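Local atomic coordinates of intramolecular trans-sialidase (Macrobdella decora, PDB entry 3SLI), a protein that cleaves sialic acid from sialoglycoconjugates by an intramolecular transfer, releasing it as 2,7-anhydro-Neu5Ac. Residues Y92-V100 against L126-L136. Sequence-based numbering, arbitrary orientation.
Sequences YTLDRPASV and LFANGELLATL
Leu94, on the edge strand 91-96, packs onto Ala134 and Leu136 where the two sheets of the concanavalin-like β-sandwich face each other; no hydrogen bond crosses directly between the segments. The second segment is a β-hairpin with a type I' turn from Ala128 to Glu131, and a classic β bulge makes Leu133 and Ala134 both face Leu126, so consecutive residues can meet the opposing sheet. The small Ala134 lets Leu94 come close, CD1 lying 3.6 Å from Ala134 CB, while Leu94 CD2 rests 3.8 Å from Leu136 CB as the two leucines pass in opposite directions.

Arg96 crosses Leu133 at roughly a right angle. Arg96 CB lies 4.2 Å from Leu133 CB; chi1 of -152° swings CG away from the backbone N and past Leu133 O, and Arg96 CD approaches that oxygen to 3.5 Å. A bend at chi3 (77°) turns the head back along its own loop, with Leu133 CD2 over one guanidinium face, displaced from its centre. NE gives a bond to Ser99 OG, NH2 one to Ala98 O almost in the guanidinium plane, and NH1 is hydrogen-bonded to Lys662 O, tying the N-terminal sandwich to a part of the chain near its C-terminus. An arginine suits this place because its aliphatic shaft packs on leucine while NE and NH2 hold the loop.

Ser99, small and polar, lays CB 3.5 Å from Leu133 CD1, and its OG donates a hydrogen bond to Arg96 O from above the carbonyl plane. Farther along, one water bridges the segments, donating to Ser99 O at 2.8 Å and accepting from Asn129 ND2 at 3.0 Å.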
# COMPACT_ATOMS: atom_id res chain seq x y z
N TYR A 92 -10.80 17.03 -23.72
CA TYR A 92 -10.31 17.22 -22.36
C TYR A 92 -10.73 16.05 -21.49
O TYR A 92 -11.91 15.71 -21.42
CB TYR A 92 -10.88 18.52 -21.76
CG TYR A 92 -10.39 19.81 -22.38
CD1 TYR A 92 -9.49 19.81 -23.45
CD2 TYR A 92 -10.80 21.04 -21.87
CE1 TYR A 92 -9.01 21.01 -24.00
CE2 TYR A 92 -10.33 22.25 -22.40
CZ TYR A 92 -9.44 22.22 -23.46
OH TYR A 92 -8.97 23.40 -23.98
N THR A 93 -9.77 15.41 -20.84
CA THR A 93 -10.07 14.26 -19.99
C THR A 93 -9.41 14.41 -18.63
O THR A 93 -8.38 15.06 -18.50
CB THR A 93 -9.60 12.94 -20.66
OG1 THR A 93 -8.19 13.00 -20.88
CG2 THR A 93 -10.31 12.72 -22.00
N LEU A 94 -10.02 13.79 -17.62
CA LEU A 94 -9.53 13.82 -16.25
C LEU A 94 -10.13 12.61 -15.54
O LEU A 94 -11.34 12.35 -15.65
CB LEU A 94 -9.98 15.10 -15.53
CG LEU A 94 -9.51 15.24 -14.08
CD1 LEU A 94 -7.98 15.26 -14.03
CD2 LEU A 94 -10.10 16.50 -13.46
N ASP A 95 -9.30 11.85 -14.82
CA ASP A 95 -9.78 10.67 -14.12
C ASP A 95 -8.83 10.28 -12.98
O ASP A 95 -7.75 10.85 -12.85
CB ASP A 95 -9.90 9.48 -15.10
CG ASP A 95 -8.54 8.95 -15.55
OD1 ASP A 95 -7.96 9.52 -16.49
OD2 ASP A 95 -8.06 7.96 -14.95
N ARG A 96 -9.28 9.37 -12.13
CA ARG A 96 -8.45 8.85 -11.05
C ARG A 96 -8.93 7.43 -10.77
O ARG A 96 -10.11 7.21 -10.50
CB ARG A 96 -8.53 9.68 -9.76
CG ARG A 96 -7.23 9.59 -8.93
CD ARG A 96 -7.43 9.73 -7.42
NE ARG A 96 -7.97 8.51 -6.83
CZ ARG A 96 -7.67 8.07 -5.61
NH1 ARG A 96 -6.83 8.74 -4.83
NH2 ARG A 96 -8.23 6.96 -5.17
N PRO A 97 -8.04 6.44 -10.95
CA PRO A 97 -8.37 5.03 -10.72
C PRO A 97 -8.73 4.79 -9.25
O PRO A 97 -8.46 5.64 -8.39
CB PRO A 97 -7.07 4.31 -11.06
CG PRO A 97 -6.40 5.21 -12.03
CD PRO A 97 -6.66 6.58 -11.45
N ALA A 98 -9.38 3.66 -8.99
CA ALA A 98 -9.74 3.26 -7.64
C ALA A 98 -10.27 4.40 -6.75
O ALA A 98 -9.78 4.60 -5.63
CB ALA A 98 -8.53 2.60 -6.98
N SER A 99 -11.27 5.12 -7.25
CA SER A 99 -11.87 6.25 -6.53
C SER A 99 -13.21 5.91 -5.86
O SER A 99 -13.59 6.55 -4.88
CB SER A 99 -12.08 7.43 -7.48
OG SER A 99 -10.85 7.91 -7.99
N VAL A 100 -13.92 4.94 -6.42
CA VAL A 100 -15.22 4.53 -5.91
C VAL A 100 -15.26 3.01 -5.72
O VAL A 100 -14.36 2.31 -6.18
CB VAL A 100 -16.37 4.98 -6.87
CG1 VAL A 100 -16.37 6.50 -7.01
CG2 VAL A 100 -16.21 4.34 -8.25
N LEU A 126 -12.57 16.95 -9.72
CA LEU A 126 -13.41 15.78 -9.46
C LEU A 126 -13.33 15.41 -7.99
O LEU A 126 -12.24 15.41 -7.40
CB LEU A 126 -12.95 14.58 -10.29
CG LEU A 126 -13.57 14.29 -11.66
CD1 LEU A 126 -12.83 13.12 -12.29
CD2 LEU A 126 -15.05 13.99 -11.55
N PHE A 127 -14.48 15.04 -7.42
CA PHE A 127 -14.57 14.68 -6.01
C PHE A 127 -15.37 13.40 -5.90
O PHE A 127 -16.24 13.11 -6.73
CB PHE A 127 -15.34 15.75 -5.20
CG PHE A 127 -14.75 17.13 -5.27
CD1 PHE A 127 -14.96 17.95 -6.38
CD2 PHE A 127 -13.99 17.62 -4.21
CE1 PHE A 127 -14.43 19.24 -6.44
CE2 PHE A 127 -13.45 18.91 -4.25
CZ PHE A 127 -13.67 19.72 -5.38
N ALA A 128 -15.12 12.65 -4.83
CA ALA A 128 -15.87 11.43 -4.56
C ALA A 128 -15.70 11.05 -3.10
O ALA A 128 -14.61 11.17 -2.54
CB ALA A 128 -15.42 10.28 -5.46
N ASN A 129 -16.82 10.70 -2.48
CA ASN A 129 -16.86 10.26 -1.10
C ASN A 129 -16.05 11.09 -0.11
O ASN A 129 -15.33 10.55 0.75
CB ASN A 129 -16.50 8.78 -1.02
CG ASN A 129 -17.43 7.90 -1.85
OD1 ASN A 129 -18.59 8.25 -2.10
ND2 ASN A 129 -16.93 6.76 -2.30
N GLY A 130 -16.14 12.41 -0.25
CA GLY A 130 -15.46 13.32 0.65
C GLY A 130 -14.03 13.71 0.33
O GLY A 130 -13.38 14.33 1.17
N GLU A 131 -13.54 13.38 -0.86
CA GLU A 131 -12.17 13.73 -1.21
C GLU A 131 -12.03 14.34 -2.59
O GLU A 131 -12.80 14.03 -3.50
CB GLU A 131 -11.27 12.48 -1.16
CG GLU A 131 -11.32 11.67 0.15
CD GLU A 131 -10.75 12.41 1.36
OE1 GLU A 131 -9.96 13.36 1.18
OE2 GLU A 131 -11.09 12.03 2.50
N LEU A 132 -11.07 15.26 -2.71
CA LEU A 132 -10.74 15.89 -3.99
C LEU A 132 -9.82 14.87 -4.67
O LEU A 132 -8.74 14.59 -4.16
CB LEU A 132 -9.98 17.20 -3.77
CG LEU A 132 -9.27 17.78 -5.00
CD1 LEU A 132 -10.27 18.09 -6.11
CD2 LEU A 132 -8.50 19.02 -4.60
N LEU A 133 -10.25 14.32 -5.80
CA LEU A 133 -9.48 13.29 -6.50
C LEU A 133 -8.49 13.76 -7.55
O LEU A 133 -7.37 13.25 -7.62
CB LEU A 133 -10.42 12.27 -7.12
CG LEU A 133 -11.46 11.63 -6.19
CD1 LEU A 133 -12.48 10.91 -7.04
CD2 LEU A 133 -10.81 10.69 -5.19
N ALA A 134 -8.90 14.70 -8.40
CA ALA A 134 -8.01 15.16 -9.45
C ALA A 134 -8.37 16.57 -9.90
O ALA A 134 -9.49 17.03 -9.69
CB ALA A 134 -8.06 14.19 -10.63
N THR A 135 -7.41 17.22 -10.56
CA THR A 135 -7.57 18.58 -11.04
C THR A 135 -7.00 18.70 -12.45
O THR A 135 -5.95 18.12 -12.75
CB THR A 135 -6.82 19.55 -10.11
OG1 THR A 135 -7.33 19.41 -8.78
CG2 THR A 135 -6.99 20.99 -10.57
N LEU A 136 -7.71 19.41 -13.32
CA LEU A 136 -7.27 19.65 -14.68
C LEU A 136 -7.27 21.15 -14.90
O LEU A 136 -8.25 21.82 -14.60
CB LEU A 136 -8.20 18.97 -15.70
CG LEU A 136 -7.90 19.24 -17.19
CD1 LEU A 136 -6.56 18.64 -17.59
CD2 LEU A 136 -9.01 18.66 -18.04
O HOH W 1 -13.95 6.62 -2.12